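Local coordinates for Lysine/ornithine decarboxylase (Selenomonas ruminantium, PDB 5GJO), which decarboxylates L-lysine and L-ornithine with similar efficiency to give cadaverine and putrescine, using pyridoxal 5'-phosphate as cofactor and working as a homodimer, at residues A[91-95]-A[96-100]; A[146-149]-A[150-153]; A[185-188]-A[189-192]; A[230-233]-A[234-237]. The protein carries 2 engineered substitutions. All coordinates share one frame; numbering follows the deposited sequence.

Contact 1 of 4, residues A[91-95]-A[96-100]; sequences MIYAN and PVKDA
Where strand 91-93 of the PLP-binding TIM barrel ends, the chain turns outward toward helix 100-109, and K98 folds back along the turn to lie over the ring of Y93. The lysine CG sits above one ring face, offset toward the rim, in a CH-pi contact 3.7 Å from the Y93 ring centroid, and the closest pair is K98 CG with Y93 CE2 at 3.4 Å. Ring and aliphatic chain run past each other in opposite directions. A bend at the last torsion of the lysine (chi4 56°) carries the ammonium group to the backbone, where K98 NZ donates to N95 O at 2.8 Å in the carbonyl plane. The same nitrogen makes a salt bridge with E121 and a hydrogen bond to T115 O, so three acceptors hold this buried charge. N95 forms an Asx turn: with CG anti to the backbone N (chi1 -167°), its OD1 accepts from V97 N at 3.1 Å, the donor tilted 31° from the amide carbonyl plane. N95 ND2 bonds to A73 O and, across the dimer interface, to P322 O of the second subunit. A94 touches the PLP. Around the turn, Y93 packs against V72 of strand 69-72, F114 of strand 113-116 and M78 of helix 75-83, while D99 OD1 caps G102 N at the start of helix 100-109.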
loop_
_atom_site.group_PDB
_atom_site.type_symbol
_atom_site.label_atom_id
_atom_site.label_comp_id
_atom_site.label_asym_id
_atom_site.label_seq_id
_atom_site.Cartn_x
_atom_site.Cartn_y
_atom_site.Cartn_z
ATOM N N MET A 91 4.148 26.817 -4.683
ATOM C CA MET A 91 3.876 25.468 -5.138
ATOM C C MET A 91 3.908 25.322 -6.652
ATOM O O MET A 91 3.598 26.240 -7.367
ATOM C CB MET A 91 2.530 24.995 -4.621
ATOM C CG MET A 91 2.308 25.150 -3.115
ATOM S SD MET A 91 0.658 24.635 -2.630
ATOM C CE MET A 91 0.448 25.421 -1.043
ATOM N N ILE A 92 4.315 24.152 -7.108
ATOM C CA ILE A 92 4.077 23.709 -8.483
ATOM C C ILE A 92 3.217 22.479 -8.446
ATOM O O ILE A 92 3.488 21.532 -7.716
ATOM C CB ILE A 92 5.363 23.490 -9.288
ATOM C CG1 ILE A 92 4.988 23.195 -10.759
ATOM C CG2 ILE A 92 6.261 22.462 -8.724
ATOM C CD1 ILE A 92 6.166 23.127 -11.701
ATOM N N TYR A 93 2.110 22.503 -9.167
ATOM C CA TYR A 93 1.266 21.322 -9.267
ATOM C C TYR A 93 1.804 20.547 -10.473
ATOM O O TYR A 93 1.393 20.760 -11.598
ATOM C CB TYR A 93 -0.202 21.734 -9.408
ATOM C CG TYR A 93 -1.260 20.649 -9.409
ATOM C CD1 TYR A 93 -0.975 19.346 -9.063
ATOM C CD2 TYR A 93 -2.555 20.945 -9.751
ATOM C CE1 TYR A 93 -1.953 18.375 -9.070
ATOM C CE2 TYR A 93 -3.534 19.987 -9.779
ATOM C CZ TYR A 93 -3.233 18.700 -9.431
ATOM O OH TYR A 93 -4.220 17.778 -9.447
ATOM N N ALA A 94 2.765 19.676 -10.196
ATOM C CA ALA A 94 3.505 18.959 -11.237
ATOM C C ALA A 94 3.015 17.539 -11.523
ATOM O O ALA A 94 3.785 16.710 -12.066
ATOM C CB ALA A 94 4.951 18.904 -10.867
ATOM N N ASN A 95 1.797 17.261 -11.208
ATOM C CA ASN A 95 1.152 16.065 -11.749
ATOM C C ASN A 95 0.674 16.449 -13.142
ATOM O O ASN A 95 -0.191 17.358 -13.264
ATOM C CB ASN A 95 0.048 15.676 -10.891
ATOM C CG ASN A 95 -0.483 14.285 -11.191
ATOM O OD1 ASN A 95 -0.492 13.839 -12.352
ATOM N ND2 ASN A 95 -0.856 13.548 -10.113
ATOM N N PRO A 96 1.236 15.800 -14.168
ATOM C CA PRO A 96 0.831 16.203 -15.515
ATOM C C PRO A 96 -0.643 15.960 -15.802
ATOM O O PRO A 96 -1.106 16.581 -16.763
ATOM C CB PRO A 96 1.715 15.323 -16.442
ATOM C CG PRO A 96 2.829 14.888 -15.586
ATOM C CD PRO A 96 2.237 14.739 -14.215
ATOM N N VAL A 97 -1.322 15.049 -15.116
ATOM C CA VAL A 97 -2.699 14.753 -15.372
ATOM C C VAL A 97 -3.475 15.025 -14.150
ATOM O O VAL A 97 -3.583 14.195 -13.276
ATOM C CB VAL A 97 -2.938 13.343 -15.916
ATOM C CG1 VAL A 97 -4.443 13.156 -16.250
ATOM C CG2 VAL A 97 -2.057 13.109 -17.135
ATOM N N LYS A 98 -4.138 16.169 -14.121
ATOM C CA LYS A 98 -4.802 16.622 -12.889
ATOM C C LYS A 98 -6.239 16.178 -12.754
ATOM O O LYS A 98 -6.889 15.995 -13.769
ATOM C CB LYS A 98 -4.682 18.117 -12.840
ATOM C CG LYS A 98 -3.233 18.572 -12.813
ATOM C CD LYS A 98 -3.080 19.994 -13.358
ATOM C CE LYS A 98 -1.695 20.266 -13.897
ATOM N NZ LYS A 98 -1.329 19.259 -14.954
ATOM N N ASP A 99 -6.739 16.005 -11.543
ATOM C CA ASP A 99 -8.143 15.672 -11.358
ATOM C C ASP A 99 -8.932 16.891 -10.900
ATOM O O ASP A 99 -8.381 17.943 -10.691
ATOM C CB ASP A 99 -8.353 14.452 -10.458
ATOM C CG ASP A 99 -8.015 14.724 -9.016
ATOM O OD1 ASP A 99 -7.666 15.855 -8.705
ATOM O OD2 ASP A 99 -8.105 13.810 -8.197
ATOM N N ALA A 100 -10.237 16.748 -10.797
ATOM C CA ALA A 100 -11.087 17.878 -10.496
ATOM C C ALA A 100 -10.781 18.503 -9.144
ATOM O O ALA A 100 -10.698 19.694 -9.018
ATOM C CB ALA A 100 -12.531 17.441 -10.543
#

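Contact 2 of 4, residues A[146-149]-A[150-153]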
loop_
_atom_site.group_PDB
_atom_site.type_symbol
_atom_site.label_atom_id
_atom_site.label_comp_id
_atom_site.label_asym_id
_atom_site.label_seq_id
_atom_site.Cartn_x
_atom_site.Cartn_y
_atom_site.Cartn_z
ATOM N N LEU A 146 15.834 3.593 -11.668
ATOM C CA LEU A 146 15.087 2.492 -11.055
ATOM C C LEU A 146 13.629 2.517 -11.413
ATOM O O LEU A 146 13.041 1.445 -11.597
ATOM C CB LEU A 146 15.221 2.559 -9.559
ATOM C CG LEU A 146 14.645 1.372 -8.738
ATOM C CD1 LEU A 146 15.422 0.097 -9.028
ATOM C CD2 LEU A 146 14.621 1.707 -7.254
ATOM N N VAL A 147 13.072 3.719 -11.502
ATOM C CA VAL A 147 11.674 3.961 -11.798
ATOM C C VAL A 147 11.663 4.759 -13.098
ATOM O O VAL A 147 12.147 5.936 -13.164
ATOM C CB VAL A 147 10.969 4.723 -10.667
ATOM C CG1 VAL A 147 9.503 4.932 -10.998
ATOM C CG2 VAL A 147 11.050 4.010 -9.307
ATOM N N ASP A 148 11.040 4.187 -14.115
ATOM C CA ASP A 148 10.913 4.884 -15.407
ATOM C C ASP A 148 9.824 5.951 -15.310
ATOM O O ASP A 148 8.624 5.617 -15.045
ATOM C CB ASP A 148 10.568 3.833 -16.441
ATOM C CG ASP A 148 10.170 4.391 -17.810
ATOM O OD1 ASP A 148 10.514 5.536 -18.172
ATOM O OD2 ASP A 148 9.566 3.586 -18.566
ATOM N N LEU A 149 10.197 7.205 -15.582
ATOM C CA LEU A 149 9.256 8.293 -15.478
ATOM C C LEU A 149 9.045 8.936 -16.849
ATOM O O LEU A 149 8.742 10.140 -16.939
ATOM C CB LEU A 149 9.664 9.277 -14.398
ATOM C CG LEU A 149 9.618 8.681 -12.975
ATOM C CD1 LEU A 149 10.077 9.799 -12.027
ATOM C CD2 LEU A 149 8.223 8.144 -12.611
ATOM N N ASN A 150 9.249 8.144 -17.918
ATOM C CA ASN A 150 9.178 8.722 -19.270
ATOM C C ASN A 150 8.379 7.912 -20.262
ATOM O O ASN A 150 8.439 8.195 -21.489
ATOM C CB ASN A 150 10.590 8.973 -19.759
ATOM C CG ASN A 150 11.230 10.161 -19.039
ATOM O OD1 ASN A 150 11.015 11.304 -19.415
ATOM N ND2 ASN A 150 12.036 9.897 -18.008
ATOM N N THR A 151 7.636 6.930 -19.772
ATOM C CA THR A 151 6.663 6.223 -20.602
ATOM C C THR A 151 5.244 6.722 -20.361
ATOM O O THR A 151 4.572 7.102 -21.299
ATOM C CB THR A 151 6.819 4.712 -20.407
ATOM O OG1 THR A 151 8.137 4.377 -20.853
ATOM C CG2 THR A 151 5.800 3.934 -21.192
ATOM N N LYS A 152 4.781 6.637 -19.104
ATOM C CA LYS A 152 3.515 7.218 -18.645
ATOM C C LYS A 152 3.474 8.753 -18.746
ATOM O O LYS A 152 2.333 9.347 -18.724
ATOM C CB LYS A 152 3.210 6.713 -17.249
ATOM C CG LYS A 152 1.832 7.125 -16.657
ATOM C CD LYS A 152 1.577 6.391 -15.326
ATOM C CE LYS A 152 0.228 6.744 -14.749
ATOM N NZ LYS A 152 0.045 8.131 -14.182
ATOM N N PHE A 153 4.646 9.386 -18.670
ATOM C CA PHE A 153 4.793 10.861 -18.646
ATOM C C PHE A 153 5.701 11.330 -19.738
ATOM O O PHE A 153 6.599 10.566 -20.188
ATOM C CB PHE A 153 5.422 11.261 -17.283
ATOM C CG PHE A 153 4.778 10.583 -16.093
ATOM C CD1 PHE A 153 3.557 10.987 -15.614
ATOM C CD2 PHE A 153 5.356 9.447 -15.511
ATOM C CE1 PHE A 153 2.978 10.342 -14.536
ATOM C CE2 PHE A 153 4.736 8.754 -14.450
ATOM C CZ PHE A 153 3.570 9.262 -13.947
HETATM O O HOH W 1 6.783 5.689 -17.116
HETATM O O HOH W 2 13.062 7.404 -16.641
#
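The F153 ring carries CG of K152 over one face, 3.8 Å above the plane, while the backbone carbonyl of L149 comes up at its edge, L149 O 3.7 Å from F153 CD2. The L149 and F153 side chains lie alongside, pointing the same way, and meet at L149 CD2 and F153 CE2, 4.0 Å apart. With CG opposite the backbone N (chi1 171°), D148 carries its carboxylate forward to two donors. N150 N reaches OD1 of D148 at 2.9 Å from above the carboxylate plane, whereas T151 OG1 donates to D148 OD2 at 2.8 Å on its syn side. The first bond makes an Asx turn and the second adds a further hold, in the loop between strand 133-137 and helix 160-169 of the barrel, where L149 lines the PLP pocket and touches H180 of its own chain and C324 of the second subunit, probably the proton donor of the shared active site. One water accepts from L149 N and N150 ND2; the N150 side chain also bonds H180 O through ND2 and V140 N through OD1. A second water donates to D148 O and accepts from K152 N. K152 NZ donates to G321 O and S323 O of the second subunit.

Contact 3 of 4, residues A[185-188]-A[189-192]; sequences SLST and AAYE. With SO4 (sulfate ion), chain C.
The backbone passes from the loop at 185-188 into the first turn of helix 189-207, where T188 O accepts from E192 N at 3.2 Å with an N-H...O angle of 158° and, weakly, from Y191 N. S187, just ahead of the turn, has OG anti to its own nitrogen (chi1 176°), which swings the hydroxyl forward over the helix start; there S187 OG accepts from A190 N at 3.0 Å, a capping bond. The same hydroxyl donates to sulfate O4 at 2.6 Å. Sulfate O1 is met by A189 N at 2.9 Å in a nearly straight bond of 174°, and by T188 N in a weak one, while K144 NZ supplies a further hydrogen bond. The ion, probably from the crystallisation liquor, thus lies at a helix N-terminus, where backbone N-H groups and the helix dipole would favour an anion. S185 OG donates to S187 O at 3.0 Å, in the carbonyl plane and on a lone pair, and accepts a further bond from N142 ND2. The Y191 ring approaches this carbonyl edge-on, its CE2 3.4 Å from S187 O, and T188 O also lies at the ring edge. T188 and E192 make a looser contact, T188 CG2 standing 4.2 Å from E192 CD. Y191 OH bonds G219 O, the Y191 side chain packs on V181 and on I240 of helix 233-247, and T188 and E192 lie against A239 of that same helix.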
loop_
_atom_site.group_PDB
_atom_site.type_symbol
_atom_site.label_atom_id
_atom_site.label_comp_id
_atom_site.label_asym_id
_atom_site.label_seq_id
_atom_site.Cartn_x
_atom_site.Cartn_y
_atom_site.Cartn_z
ATOM N N SER A 185 18.177 7.693 -10.055
ATOM C CA SER A 185 19.016 7.716 -11.220
ATOM C C SER A 185 20.475 7.578 -10.813
ATOM O O SER A 185 20.965 8.326 -10.004
ATOM C CB SER A 185 18.824 9.022 -11.987
ATOM O OG SER A 185 19.723 9.108 -13.038
ATOM N N LEU A 186 21.140 6.596 -11.385
ATOM C CA LEU A 186 22.571 6.439 -11.203
ATOM C C LEU A 186 23.325 7.058 -12.379
ATOM O O LEU A 186 24.507 6.937 -12.457
ATOM C CB LEU A 186 22.947 4.970 -10.986
ATOM C CG LEU A 186 22.130 4.237 -9.911
ATOM C CD1 LEU A 186 22.535 2.790 -9.727
ATOM C CD2 LEU A 186 22.231 4.969 -8.595
ATOM N N SER A 187 22.603 7.728 -13.272
ATOM C CA SER A 187 23.191 8.432 -14.419
ATOM C C SER A 187 23.226 9.917 -14.219
ATOM O O SER A 187 22.248 10.510 -13.842
ATOM C CB SER A 187 22.413 8.121 -15.732
ATOM O OG SER A 187 22.931 8.893 -16.828
ATOM N N THR A 188 24.415 10.495 -14.324
ATOM C CA THR A 188 24.602 11.952 -14.467
ATOM C C THR A 188 24.352 12.421 -15.905
ATOM O O THR A 188 23.694 13.486 -16.167
ATOM C CB THR A 188 25.969 12.330 -13.989
ATOM O OG1 THR A 188 26.079 12.018 -12.595
ATOM C CG2 THR A 188 26.257 13.784 -14.188
ATOM N N ALA A 189 24.800 11.610 -16.857
ATOM C CA ALA A 189 24.628 11.925 -18.290
ATOM C C ALA A 189 23.197 12.162 -18.725
ATOM O O ALA A 189 22.932 12.974 -19.655
ATOM C CB ALA A 189 25.216 10.815 -19.171
ATOM N N ALA A 190 22.262 11.474 -18.101
ATOM C CA ALA A 190 20.874 11.662 -18.458
ATOM C C ALA A 190 20.467 13.112 -18.215
ATOM O O ALA A 190 19.754 13.674 -18.991
ATOM C CB ALA A 190 19.987 10.727 -17.667
ATOM N N TYR A 191 20.914 13.692 -17.106
ATOM C CA TYR A 191 20.640 15.090 -16.854
ATOM C C TYR A 191 21.324 15.980 -17.895
ATOM O O TYR A 191 20.747 16.898 -18.396
ATOM C CB TYR A 191 21.115 15.490 -15.463
ATOM C CG TYR A 191 20.390 14.821 -14.322
ATOM C CD1 TYR A 191 19.261 15.391 -13.762
ATOM C CD2 TYR A 191 20.861 13.652 -13.769
ATOM C CE1 TYR A 191 18.600 14.800 -12.707
ATOM C CE2 TYR A 191 20.216 13.056 -12.711
ATOM C CZ TYR A 191 19.072 13.635 -12.176
ATOM O OH TYR A 191 18.413 13.055 -11.126
ATOM N N GLU A 192 22.567 15.671 -18.211
ATOM C CA GLU A 192 23.323 16.478 -19.157
ATOM C C GLU A 192 22.704 16.477 -20.547
ATOM O O GLU A 192 22.635 17.492 -21.192
ATOM C CB GLU A 192 24.767 15.998 -19.219
ATOM C CG GLU A 192 25.523 16.256 -17.938
ATOM C CD GLU A 192 26.904 15.637 -17.897
ATOM O OE1 GLU A 192 27.794 16.259 -17.337
ATOM O OE2 GLU A 192 27.093 14.530 -18.400
HETATM S S SO4 C . 26.390 7.916 -16.780
HETATM O O1 SO4 C . 26.350 9.237 -16.080
HETATM O O2 SO4 C . 27.539 7.866 -17.673
HETATM O O3 SO4 C . 26.612 6.970 -15.647
HETATM O O4 SO4 C . 25.126 7.572 -17.483
#

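Contact 4 of 4, residues A[230-233]-A[234-237]; sequences NVDL and AAMM
V231 and L233 present two apolar bumps to the methionines of the first turn of helix 233-247. V231 CG1 meets the terminal methyl of M236, its CE 4.0 Å away, as the two side chains cross at a slant. The methionine leaves the helix with CG anti to the backbone N, then bends at its last torsion (chi3 -94°), which turns CE back toward the valine. L233 CD2 touches both methionine ends, 4.2 Å from M236 SD and 4.3 Å from M237 CE, the two lying roughly at right angles as seen from it. The second methionine instead runs extended, its CG lying 3.3 Å from L233 O. On the outer side the bump is a small one: the A235 methyl packs against the face of the D232 carboxylate from which A235 N also donates, A235 CB being 3.7 Å from D232 OD2. That bond, to D232 OD1, has an N-H...O angle of 169°. Two backbone bonds continue the turn, M236 N to D232 O, and M237 N to L233 O, the latter at 2.9 Å. Other parts of the chain add to these contacts: L233 and M236 rest on P222, M237 on F37 and Y260, and M236 also on T188. The V231-M236 pair straddling the D232 N-cap is a hydrophobic staple, here at the start of one of the outer helices of the barrel.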
loop_
_atom_site.group_PDB
_atom_site.type_symbol
_atom_site.label_atom_id
_atom_site.label_comp_id
_atom_site.label_asym_id
_atom_site.label_seq_id
_atom_site.Cartn_x
_atom_site.Cartn_y
_atom_site.Cartn_z
ATOM N N ASN A 230 26.483 3.838 -5.166
ATOM C CA ASN A 230 27.638 3.786 -5.973
ATOM C C ASN A 230 27.898 5.037 -6.784
ATOM O O ASN A 230 28.765 5.022 -7.643
ATOM C CB ASN A 230 27.604 2.525 -6.848
ATOM C CG ASN A 230 26.540 2.580 -7.925
ATOM O OD1 ASN A 230 26.044 3.653 -8.276
ATOM N ND2 ASN A 230 26.118 1.404 -8.378
ATOM N N VAL A 231 27.219 6.123 -6.461
ATOM C CA VAL A 231 27.382 7.446 -7.104
ATOM C C VAL A 231 27.969 8.399 -6.084
ATOM O O VAL A 231 27.524 8.416 -4.963
ATOM C CB VAL A 231 25.927 8.009 -7.415
ATOM C CG1 VAL A 231 25.872 9.499 -7.647
ATOM C CG2 VAL A 231 25.350 7.278 -8.592
ATOM N N ASP A 232 28.828 9.294 -6.526
ATOM C CA ASP A 232 29.280 10.386 -5.693
ATOM C C ASP A 232 28.291 11.517 -5.907
ATOM O O ASP A 232 28.269 12.088 -6.982
ATOM C CB ASP A 232 30.654 10.791 -6.194
ATOM C CG ASP A 232 31.170 12.083 -5.597
ATOM O OD1 ASP A 232 30.447 12.863 -5.009
ATOM O OD2 ASP A 232 32.356 12.309 -5.735
ATOM N N LEU A 233 27.505 11.865 -4.888
ATOM C CA LEU A 233 26.455 12.877 -5.097
ATOM C C LEU A 233 26.988 14.257 -5.315
ATOM O O LEU A 233 26.390 15.001 -6.069
ATOM C CB LEU A 233 25.413 12.969 -3.974
ATOM C CG LEU A 233 24.398 11.856 -3.936
ATOM C CD1 LEU A 233 23.728 12.026 -2.549
ATOM C CD2 LEU A 233 23.407 12.038 -5.065
ATOM N N ALA A 234 28.072 14.659 -4.629
ATOM C CA ALA A 234 28.616 15.930 -4.893
ATOM C C ALA A 234 29.021 16.062 -6.384
ATOM O O ALA A 234 28.729 17.076 -7.018
ATOM C CB ALA A 234 29.838 16.201 -3.990
ATOM N N ALA A 235 29.689 15.066 -6.906
ATOM C CA ALA A 235 30.153 15.142 -8.307
ATOM C C ALA A 235 28.968 15.151 -9.238
ATOM O O ALA A 235 28.968 15.945 -10.237
ATOM C CB ALA A 235 31.070 14.027 -8.688
ATOM N N MET A 236 27.974 14.305 -8.953
ATOM C CA MET A 236 26.717 14.379 -9.752
ATOM C C MET A 236 26.124 15.770 -9.768
ATOM O O MET A 236 25.821 16.352 -10.874
ATOM C CB MET A 236 25.682 13.376 -9.267
ATOM C CG MET A 236 24.328 13.501 -9.960
ATOM S SD MET A 236 23.156 12.279 -9.286
ATOM C CE MET A 236 23.305 10.887 -10.416
ATOM N N MET A 237 25.913 16.356 -8.584
ATOM C CA MET A 237 25.280 17.605 -8.544
ATOM C C MET A 237 26.160 18.721 -9.209
ATOM O O MET A 237 25.603 19.578 -9.948
ATOM C CB MET A 237 24.968 18.005 -7.106
ATOM C CG MET A 237 23.856 17.099 -6.539
ATOM S SD MET A 237 23.351 17.679 -4.924
ATOM C CE MET A 237 22.448 16.168 -4.478
#

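In the fold
All four contacts are short-range turns of the PLP-binding barrel. Contacts 1 and 2 border the cofactor and both touch the second subunit, contact 1 the more deeply buried; they meet where P96 CG packs on F153 CD1, 4.0 Å apart. Contacts 3 and 4 lie away from the annotated sites, partly exposed, and no other chain touches them. Both begin a helix, and M236 of helix 233-247 packs against the loop that leads into helix 189-207, its CE 3.5 Å from S185 O. Chemistry follows place: a buried lysine charge in contact 1, waters and a carboxylate in contact 2, a serine cap (with bound sulfate) in contact 3, an aspartate cap with methionines in contact 4.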